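Local coordinates for tail lysozyme, putative (Geobacter sulfurreducens, PDB 2IA7), which is of unknown function but probably serves as a baseplate wedge component of the gp25 family in a phage tail or related contractile machine, at residues A[39-44]-A[84-89]; A[110-115]-A[121-126]. All coordinates share one frame; numbering follows the deposited sequence.

Contact 1. Residues A[39-44]-A[84-89]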
ATOM      1  N   ARG A  39       4.325  -1.428  -4.150  1.00 14.15           N
ATOM      2  CA  ARG A  39       3.452  -2.562  -4.401  1.00 13.47           C
ATOM      3  C   ARG A  39       3.870  -3.801  -3.650  1.00 14.27           C
ATOM      4  O   ARG A  39       3.035  -4.587  -3.220  1.00 15.21           O
ATOM      5  CB  ARG A  39       3.337  -2.838  -5.901  1.00 12.83           C
ATOM      6  CG  ARG A  39       2.683  -1.704  -6.688  1.00 13.99           C
ATOM      7  CD  ARG A  39       2.498  -2.015  -8.167  1.00 16.23           C
ATOM      8  NE  ARG A  39       3.709  -2.248  -8.962  1.00 22.14           N
ATOM      9  CZ  ARG A  39       4.361  -1.349  -9.711  1.00 20.03           C
ATOM     10  NH1 ARG A  39       3.910  -0.120  -9.910  1.00 21.28           N
ATOM     11  NH2 ARG A  39       5.408  -1.767 -10.408  1.00 17.89           N
ATOM     12  N   ILE A  40       5.181  -4.043  -3.569  1.00 13.54           N
ATOM     13  CA  ILE A  40       5.717  -5.173  -2.790  1.00 13.11           C
ATOM     14  C   ILE A  40       5.352  -5.061  -1.341  1.00 14.08           C
ATOM     15  O   ILE A  40       4.862  -6.010  -0.744  1.00 14.98           O
ATOM     16  CB  ILE A  40       7.233  -5.311  -2.947  1.00 14.22           C
ATOM     17  CG1 ILE A  40       7.596  -5.723  -4.378  1.00 13.62           C
ATOM     18  CG2 ILE A  40       7.815  -6.307  -1.999  1.00 15.47           C
ATOM     19  CD1 ILE A  40       9.061  -5.491  -4.717  1.00 15.33           C
ATOM     20  N   ILE A  41       5.572  -3.898  -0.769  1.00 13.82           N
ATOM     21  CA  ILE A  41       5.293  -3.701   0.642  1.00 13.40           C
ATOM     22  C   ILE A  41       3.840  -3.932   1.000  1.00 14.03           C
ATOM     23  O   ILE A  41       3.528  -4.657   1.929  1.00 15.96           O
ATOM     24  CB  ILE A  41       5.708  -2.275   1.095  1.00 13.30           C
ATOM     25  CG1 ILE A  41       7.212  -2.106   0.965  1.00 13.80           C
ATOM     26  CG2 ILE A  41       5.223  -1.977   2.535  1.00 15.60           C
ATOM     27  CD1 ILE A  41       7.644  -0.680   0.808  1.00 14.34           C
ATOM     28  N   LEU A  42       2.925  -3.347   0.209  1.00 14.41           N
ATOM     29  CA  LEU A  42       1.476  -3.421   0.514  1.00 14.52           C
ATOM     30  C   LEU A  42       0.966  -4.861   0.256  1.00 14.79           C
ATOM     31  O   LEU A  42       0.030  -5.317   0.895  1.00 17.72           O
ATOM     32  CB  LEU A  42       0.677  -2.378  -0.233  1.00 14.37           C
ATOM     33  CG  LEU A  42       1.073  -0.923   0.025  1.00 14.68           C
ATOM     34  CD1 LEU A  42       0.168   0.046  -0.726  1.00 15.67           C
ATOM     35  CD2 LEU A  42       1.107  -0.673   1.559  1.00 16.34           C
ATOM     36  N   GLY A  43       1.598  -5.550  -0.693  1.00 14.17           N
ATOM     37  CA  GLY A  43       1.177  -6.913  -1.042  1.00 17.20           C
ATOM     38  C   GLY A  43       1.779  -8.031  -0.217  1.00 19.49           C
ATOM     39  O   GLY A  43       1.511  -9.214  -0.498  1.00 21.28           O
ATOM     40  N   THR A  44       2.588  -7.699   0.777  1.00 16.62           N
ATOM     41  CA  THR A  44       3.243  -8.677   1.612  1.00 16.62           C
ATOM     42  C   THR A  44       2.691  -8.619   3.031  1.00 16.75           C
ATOM     43  O   THR A  44       2.665  -7.586   3.694  1.00 18.26           O
ATOM     44  CB  THR A  44       4.796  -8.484   1.650  1.00 16.38           C
ATOM     45  OG1 THR A  44       5.299  -8.478   0.310  1.00 17.96           O
ATOM     46  CG2 THR A  44       5.500  -9.594   2.453  1.00 17.40           C
ATOM     47  N   ILE A  84       6.022   4.287   5.318  1.00 13.10           N
ATOM     48  CA  ILE A  84       6.985   5.092   6.098  1.00 14.69           C
ATOM     49  C   ILE A  84       8.127   4.252   6.597  1.00 15.11           C
ATOM     50  O   ILE A  84       9.266   4.639   6.506  1.00 19.04           O
ATOM     51  CB  ILE A  84       6.292   5.776   7.260  1.00 16.06           C
ATOM     52  CG1 ILE A  84       5.389   6.857   6.701  1.00 16.91           C
ATOM     53  CG2 ILE A  84       7.316   6.349   8.270  1.00 19.74           C
ATOM     54  CD1 ILE A  84       4.445   7.429   7.743  1.00 18.59           C
ATOM     55  N   LEU A  85       7.819   3.078   7.114  1.00 15.51           N
ATOM     56  CA  LEU A  85       8.829   2.177   7.600  1.00 16.35           C
ATOM     57  C   LEU A  85       9.682   1.608   6.469  1.00 16.72           C
ATOM     58  O   LEU A  85      10.918   1.558   6.623  1.00 20.13           O
ATOM     59  CB  LEU A  85       8.169   1.065   8.384  1.00 17.02           C
ATOM     60  CG  LEU A  85       9.100   0.072   9.057  1.00 22.33           C
ATOM     61  CD1 LEU A  85      10.101   0.748  10.003  1.00 24.72           C
ATOM     62  CD2 LEU A  85       8.248  -0.942   9.814  1.00 22.46           C
ATOM     63  N   TRP A  86       9.098   1.110   5.388  1.00 14.78           N
ATOM     64  CA  TRP A  86       9.827   0.297   4.409  1.00 14.72           C
ATOM     65  C   TRP A  86      10.192   1.018   3.127  1.00 14.81           C
ATOM     66  O   TRP A  86      10.941   0.459   2.344  1.00 17.55           O
ATOM     67  CB  TRP A  86       9.019  -0.962   4.105  1.00 15.57           C
ATOM     68  CG  TRP A  86       8.874  -1.819   5.306  1.00 14.41           C
ATOM     69  CD1 TRP A  86       7.744  -2.078   6.006  1.00 12.60           C
ATOM     70  CD2 TRP A  86       9.936  -2.509   5.991  1.00 16.17           C
ATOM     71  NE1 TRP A  86       8.031  -2.918   7.090  1.00 16.79           N
ATOM     72  CE2 TRP A  86       9.364  -3.191   7.078  1.00 19.75           C
ATOM     73  CE3 TRP A  86      11.311  -2.646   5.747  1.00 19.84           C
ATOM     74  CZ2 TRP A  86      10.123  -3.958   7.960  1.00 20.81           C
ATOM     75  CZ3 TRP A  86      12.053  -3.426   6.616  1.00 20.59           C
ATOM     76  CH2 TRP A  86      11.452  -4.070   7.698  1.00 23.47           C
ATOM     77  N   GLU A  87       9.702   2.238   2.910  1.00 16.63           N
ATOM     78  CA  GLU A  87      10.039   2.967   1.668  1.00 15.42           C
ATOM     79  C   GLU A  87      10.464   4.411   1.982  1.00 15.53           C
ATOM     80  O   GLU A  87       9.701   5.367   1.746  1.00 17.62           O
ATOM     81  CB  GLU A  87       8.935   2.925   0.651  1.00 15.33           C
ATOM     82  CG  GLU A  87       9.370   3.458  -0.736  1.00 16.96           C
ATOM     83  CD  GLU A  87      10.757   3.060  -1.112  1.00 18.88           C
ATOM     84  OE1 GLU A  87      10.904   1.985  -1.711  1.00 16.76           O
ATOM     85  OE2 GLU A  87      11.728   3.809  -0.856  1.00 18.63           O
ATOM     86  N   PRO A  88      11.669   4.555   2.533  1.00 17.94           N
ATOM     87  CA  PRO A  88      12.139   5.878   2.957  1.00 17.79           C
ATOM     88  C   PRO A  88      12.440   6.849   1.834  1.00 18.60           C
ATOM     89  O   PRO A  88      12.736   8.053   2.087  1.00 17.89           O
ATOM     90  CB  PRO A  88      13.403   5.539   3.763  1.00 20.76           C
ATOM     91  CG  PRO A  88      13.878   4.279   3.237  1.00 21.96           C
ATOM     92  CD  PRO A  88      12.625   3.500   2.876  1.00 19.07           C
ATOM     93  N   ARG A  89      12.442   6.384   0.602  1.00 16.25           N
ATOM     94  CA  ARG A  89      12.747   7.252  -0.563  1.00 15.81           C
ATOM     95  C   ARG A  89      11.605   8.195  -0.923  1.00 15.17           C
ATOM     96  O   ARG A  89      11.799   9.124  -1.692  1.00 16.10           O
ATOM     97  CB  ARG A  89      13.080   6.400  -1.773  1.00 17.41           C
ATOM     98  CG  ARG A  89      14.410   5.697  -1.647  1.00 15.14           C
ATOM     99  CD  ARG A  89      14.720   4.811  -2.820  1.00 18.66           C
ATOM    100  NE  ARG A  89      13.766   3.713  -2.875  1.00 16.82           N
ATOM    101  CZ  ARG A  89      13.771   2.762  -3.785  1.00 16.39           C
ATOM    102  NH1 ARG A  89      14.693   2.733  -4.736  1.00 17.35           N
ATOM    103  NH2 ARG A  89      12.849   1.805  -3.742  1.00 16.63           N
TER
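Ile41 reaches from helix 30-42 to the end of helix 69-86 and makes every touch across this contact. The tight spot is small: CD1 of Ile41 lies 3.6 Å from CB of Trp86 and 3.8 Å from CB of Glu87, so one methyl sits against the last helical residue and the first to leave helical geometry. The CG1 branch is set anti to the carbonyl carbon (chi1 -64°), which aims the ethyl arm at the other helix, while CG2 approaches the indole obliquely. This is helix-to-helix packing in the gp25-like fold, where the two helices lie against one side of a three-stranded antiparallel sheet; Ala82 and Leu83 continue the bed for Ile41 along helix 69-86. The looser side begins beyond CB of Trp86, where the ring leads away to a partly exposed position, with CG of Leu85 3.7 Å above the ring plane, offset toward the rim, and Phe55 meeting it edge-to-face. Glu87 is buried, and its carboxylate turns from Ile41 to Arg89, which grips it side-on: NH2 of Arg89 to OE1 of Glu87 is 2.8 Å (175°), NE of Arg89 to OE2 of Glu87 is 2.9 Å (174°). OE2 also takes the backbone N of Arg89 on its anti lone pair, and OE1 is also hydrogen-bonded to OG of Ser37 on helix 30-42. An alanine here would keep CB against Ile41 but would probably leave Arg89 without this carboxylate and Ser37 without this partner. Arg89 NH1 extends the polar network to Asp33.

Contact 2. Residues A[110-115]-A[121-126]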
ATOM      1  N   ASP A 110      -5.665   5.196  -3.068  1.00 14.91           N
ATOM      2  CA  ASP A 110      -5.073   6.268  -3.858  1.00 12.73           C
ATOM      3  C   ASP A 110      -3.956   6.892  -3.018  1.00 15.85           C
ATOM      4  O   ASP A 110      -4.201   7.449  -1.958  1.00 15.65           O
ATOM      5  CB  ASP A 110      -6.121   7.291  -4.174  1.00 12.73           C
ATOM      6  CG  ASP A 110      -7.264   6.713  -5.023  1.00 21.94           C
ATOM      7  OD1 ASP A 110      -6.998   6.125  -6.058  1.00 18.14           O
ATOM      8  OD2 ASP A 110      -8.452   7.018  -4.631  1.00 20.04           O
ATOM      9  N   ILE A 111      -2.730   6.771  -3.503  1.00 13.75           N
ATOM     10  CA  ILE A 111      -1.535   7.146  -2.839  1.00 13.63           C
ATOM     11  C   ILE A 111      -0.814   8.213  -3.665  1.00 13.49           C
ATOM     12  O   ILE A 111      -0.377   7.949  -4.769  1.00 16.85           O
ATOM     13  CB  ILE A 111      -0.596   5.933  -2.623  1.00 15.49           C
ATOM     14  CG1 ILE A 111      -1.299   4.789  -1.849  1.00 16.09           C
ATOM     15  CG2 ILE A 111       0.641   6.415  -1.865  1.00 15.76           C
ATOM     16  CD1 ILE A 111      -0.549   3.468  -1.854  1.00 17.64           C
ATOM     17  N   GLU A 112      -0.678   9.390  -3.072  1.00 14.29           N
ATOM     18  CA  GLU A 112       0.077  10.492  -3.709  1.00 14.48           C
ATOM     19  C   GLU A 112       1.332  10.631  -2.882  1.00 15.55           C
ATOM     20  O   GLU A 112       1.288  10.628  -1.645  1.00 15.50           O
ATOM     21  CB  GLU A 112      -0.697  11.822  -3.730  1.00 17.15           C
ATOM     22  CG  GLU A 112      -2.022  11.793  -4.404  1.00 20.42           C
ATOM     23  CD  GLU A 112      -2.730  13.157  -4.399  1.00 24.61           C
ATOM     24  OE1 GLU A 112      -2.028  14.202  -4.611  1.00 29.08           O
ATOM     25  OE2 GLU A 112      -3.977  13.153  -4.157  1.00 25.08           O
ATOM     26  N   TYR A 113       2.476  10.729  -3.533  1.00 15.38           N
ATOM     27  CA  TYR A 113       3.728  10.797  -2.851  1.00 16.57           C
ATOM     28  C   TYR A 113       4.750  11.615  -3.631  1.00 14.32           C
ATOM     29  O   TYR A 113       4.612  11.839  -4.827  1.00 17.17           O
ATOM     30  CB  TYR A 113       4.232   9.397  -2.554  1.00 16.94           C
ATOM     31  CG  TYR A 113       4.558   8.561  -3.772  1.00 15.32           C
ATOM     32  CD1 TYR A 113       5.855   8.570  -4.360  1.00 15.31           C
ATOM     33  CD2 TYR A 113       3.592   7.732  -4.370  1.00 16.94           C
ATOM     34  CE1 TYR A 113       6.139   7.772  -5.467  1.00 17.36           C
ATOM     35  CE2 TYR A 113       3.883   6.945  -5.462  1.00 17.19           C
ATOM     36  CZ  TYR A 113       5.164   6.932  -5.997  1.00 17.00           C
ATOM     37  OH  TYR A 113       5.416   6.171  -7.108  1.00 17.11           O
ATOM     38  N   ARG A 114       5.745  12.076  -2.898  1.00 15.17           N
ATOM     39  CA  ARG A 114       6.892  12.856  -3.418  1.00 16.72           C
ATOM     40  C   ARG A 114       8.152  11.993  -3.328  1.00 13.87           C
ATOM     41  O   ARG A 114       8.444  11.381  -2.299  1.00 15.58           O
ATOM     42  CB  ARG A 114       7.078  14.135  -2.582  1.00 17.42           C
ATOM     43  CG  ARG A 114       8.214  15.010  -3.026  1.00 21.82           C
ATOM     44  CD  ARG A 114       8.278  16.276  -2.171  1.00 22.40           C
ATOM     45  NE  ARG A 114       8.649  15.950  -0.816  1.00 25.56           N
ATOM     46  CZ  ARG A 114       9.890  15.893  -0.337  1.00 24.41           C
ATOM     47  NH1 ARG A 114      10.927  16.173  -1.090  1.00 29.47           N
ATOM     48  NH2 ARG A 114      10.086  15.545   0.921  1.00 27.12           N
ATOM     49  N   VAL A 115       8.871  11.834  -4.439  1.00 14.47           N
ATOM     50  CA  VAL A 115      10.176  11.198  -4.435  1.00 16.59           C
ATOM     51  C   VAL A 115      11.183  12.195  -3.955  1.00 15.70           C
ATOM     52  O   VAL A 115      11.330  13.254  -4.535  1.00 16.79           O
ATOM     53  CB  VAL A 115      10.545  10.651  -5.833  1.00 16.78           C
ATOM     54  CG1 VAL A 115      11.967  10.099  -5.838  1.00 14.82           C
ATOM     55  CG2 VAL A 115       9.558   9.515  -6.192  1.00 19.29           C
ATOM     56  N   ARG A 121       6.352  14.502  -7.931  1.00 18.40           N
ATOM     57  CA  ARG A 121       5.170  13.878  -7.380  1.00 19.71           C
ATOM     58  C   ARG A 121       4.617  12.831  -8.311  1.00 16.54           C
ATOM     59  O   ARG A 121       4.615  13.006  -9.518  1.00 17.98           O
ATOM     60  CB  ARG A 121       4.133  14.947  -7.042  1.00 19.56           C
ATOM     61  CG  ARG A 121       4.695  15.936  -6.034  1.00 23.57           C
ATOM     62  CD  ARG A 121       3.719  16.944  -5.547  1.00 29.90           C
ATOM     63  NE  ARG A 121       4.277  17.583  -4.362  1.00 38.54           N
ATOM     64  CZ  ARG A 121       3.577  18.285  -3.476  1.00 43.22           C
ATOM     65  NH1 ARG A 121       2.267  18.478  -3.626  1.00 43.10           N
ATOM     66  NH2 ARG A 121       4.209  18.782  -2.419  1.00 45.38           N
ATOM     67  N   PHE A 122       4.131  11.743  -7.693  1.00 15.08           N
ATOM     68  CA  PHE A 122       3.538  10.650  -8.411  1.00 13.96           C
ATOM     69  C   PHE A 122       2.269  10.203  -7.706  1.00 15.27           C
ATOM     70  O   PHE A 122       2.055  10.494  -6.523  1.00 16.26           O
ATOM     71  CB  PHE A 122       4.518   9.469  -8.517  1.00 19.07           C
ATOM     72  CG  PHE A 122       5.686   9.764  -9.299  1.00 19.81           C
ATOM     73  CD1 PHE A 122       5.683   9.566 -10.645  1.00 24.39           C
ATOM     74  CD2 PHE A 122       6.809  10.238  -8.687  1.00 19.08           C
ATOM     75  CE1 PHE A 122       6.797   9.870 -11.379  1.00 26.64           C
ATOM     76  CE2 PHE A 122       7.897  10.538  -9.394  1.00 21.54           C
ATOM     77  CZ  PHE A 122       7.922  10.347 -10.722  1.00 22.98           C
ATOM     78  N   ASN A 123       1.429   9.494  -8.450  1.00 16.93           N
ATOM     79  CA  ASN A 123       0.222   8.874  -7.915  1.00 15.60           C
ATOM     80  C   ASN A 123       0.319   7.377  -8.159  1.00 14.30           C
ATOM     81  O   ASN A 123       0.912   6.923  -9.157  1.00 18.07           O
ATOM     82  CB  ASN A 123      -1.011   9.448  -8.605  1.00 15.00           C
ATOM     83  CG  ASN A 123      -2.317   9.114  -7.854  1.00 15.63           C
ATOM     84  OD1 ASN A 123      -2.553   9.620  -6.754  1.00 22.75           O
ATOM     85  ND2 ASN A 123      -3.178   8.295  -8.490  1.00 23.49           N
ATOM     86  N   LEU A 124      -0.248   6.571  -7.254  1.00 13.26           N
ATOM     87  CA  LEU A 124      -0.315   5.158  -7.432  1.00 14.84           C
ATOM     88  C   LEU A 124      -1.610   4.697  -6.815  1.00 17.64           C
ATOM     89  O   LEU A 124      -1.968   5.164  -5.745  1.00 16.63           O
ATOM     90  CB  LEU A 124       0.846   4.505  -6.679  1.00 17.54           C
ATOM     91  CG  LEU A 124       1.069   3.015  -6.809  1.00 17.03           C
ATOM     92  CD1 LEU A 124       2.560   2.634  -6.740  1.00 22.44           C
ATOM     93  CD2 LEU A 124       0.294   2.316  -5.662  1.00 18.82           C
ATOM     94  N   VAL A 125      -2.312   3.810  -7.508  1.00 15.78           N
ATOM     95  CA  VAL A 125      -3.559   3.261  -7.039  1.00 15.57           C
ATOM     96  C   VAL A 125      -3.295   1.799  -6.719  1.00 15.70           C
ATOM     97  O   VAL A 125      -2.921   1.029  -7.607  1.00 16.16           O
ATOM     98  CB  VAL A 125      -4.668   3.383  -8.078  1.00 17.40           C
ATOM     99  CG1 VAL A 125      -5.956   2.742  -7.574  1.00 17.13           C
ATOM    100  CG2 VAL A 125      -4.896   4.876  -8.455  1.00 19.43           C
ATOM    101  N   TYR A 126      -3.464   1.409  -5.465  1.00 14.43           N
ATOM    102  CA  TYR A 126      -3.188   0.055  -5.036  1.00 15.08           C
ATOM    103  C   TYR A 126      -4.502  -0.671  -4.748  1.00 13.60           C
ATOM    104  O   TYR A 126      -5.236  -0.265  -3.841  1.00 15.54           O
ATOM    105  CB  TYR A 126      -2.285   0.017  -3.794  1.00 17.56           C
ATOM    106  CG  TYR A 126      -1.808  -1.390  -3.579  1.00 19.01           C
ATOM    107  CD1 TYR A 126      -0.766  -1.921  -4.330  1.00 17.46           C
ATOM    108  CD2 TYR A 126      -2.446  -2.207  -2.656  1.00 17.57           C
ATOM    109  CE1 TYR A 126      -0.374  -3.272  -4.191  1.00 20.36           C
ATOM    110  CE2 TYR A 126      -2.064  -3.546  -2.524  1.00 19.46           C
ATOM    111  CZ  TYR A 126      -1.047  -4.057  -3.292  1.00 20.97           C
ATOM    112  OH  TYR A 126      -0.736  -5.378  -3.052  1.00 20.90           O
TER
HETATM  113  O   HOH W   1       3.526   5.677  -9.203  1.00 21.18           O
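Tyr113 and Phe122 pair across the beta hairpin of strands 106-115 and 120-129, whose segments run antiparallel with axes 4.7 Å apart at closest. Backbone bonds come in two reciprocal sets, Ile111 with Leu124 and Tyr113 with Phe122; Leu124 N to Ile111 O, at 2.8 Å, is the shortest of the four. Between them CA-H...O contacts fill in, as from Glu112 CA to Phe122 O. Apolar packing occupies the face that carries Ile111, Tyr113, Phe122 and Leu124 and is covered by helices 30-42 and 69-86. The Tyr113 CG stands between its backbone N and carbonyl carbon (chi1 64°), which lays the ring across the neighbouring strand: CB of Phe122 sits over one ring face in a CH-pi contact, 4.0 Å from the centroid, and CB of Leu124 comes to the edge. The two rings lie near parallel, 30° apart, but are slid so far that they barely overlap, and Val115 CG2 meets Phe122 CE2 obliquely at 3.7 Å. On the opposite face Asp110 OD1 lies 3.4 Å from Val125 CG2, while its OD2 is salt-bridged to Arg100; Arg114 has a salt bridge to Glu91 and a hydrogen bond to Asn119. A water joins the two strands, 2.9 Å from Tyr113 OH and donating to Asn123 O.

In the fold
Contact 1 closes before contact 2 opens along the chain: helices 30-42 and 69-86 come first, then strand 90-98 and the hairpin 106-115/120-129, in which 106-115 is the central strand of the sheet. The centres of the two contacts lie about 12 Å apart, and the layers meet directly. CD1 of Leu42 is 3.7 Å from CD1 of Ile111, and the Tyr126 ring packs beside the end of helix 30-42, CE1 3.8 Å from Arg39 O. Contact 1 thus joins the helices to each other, contact 2 joins two strands, and the shared interior between them makes a two-layer alpha+beta arrangement, helices on one side of an antiparallel sheet, consistent with a gp25-like baseplate component.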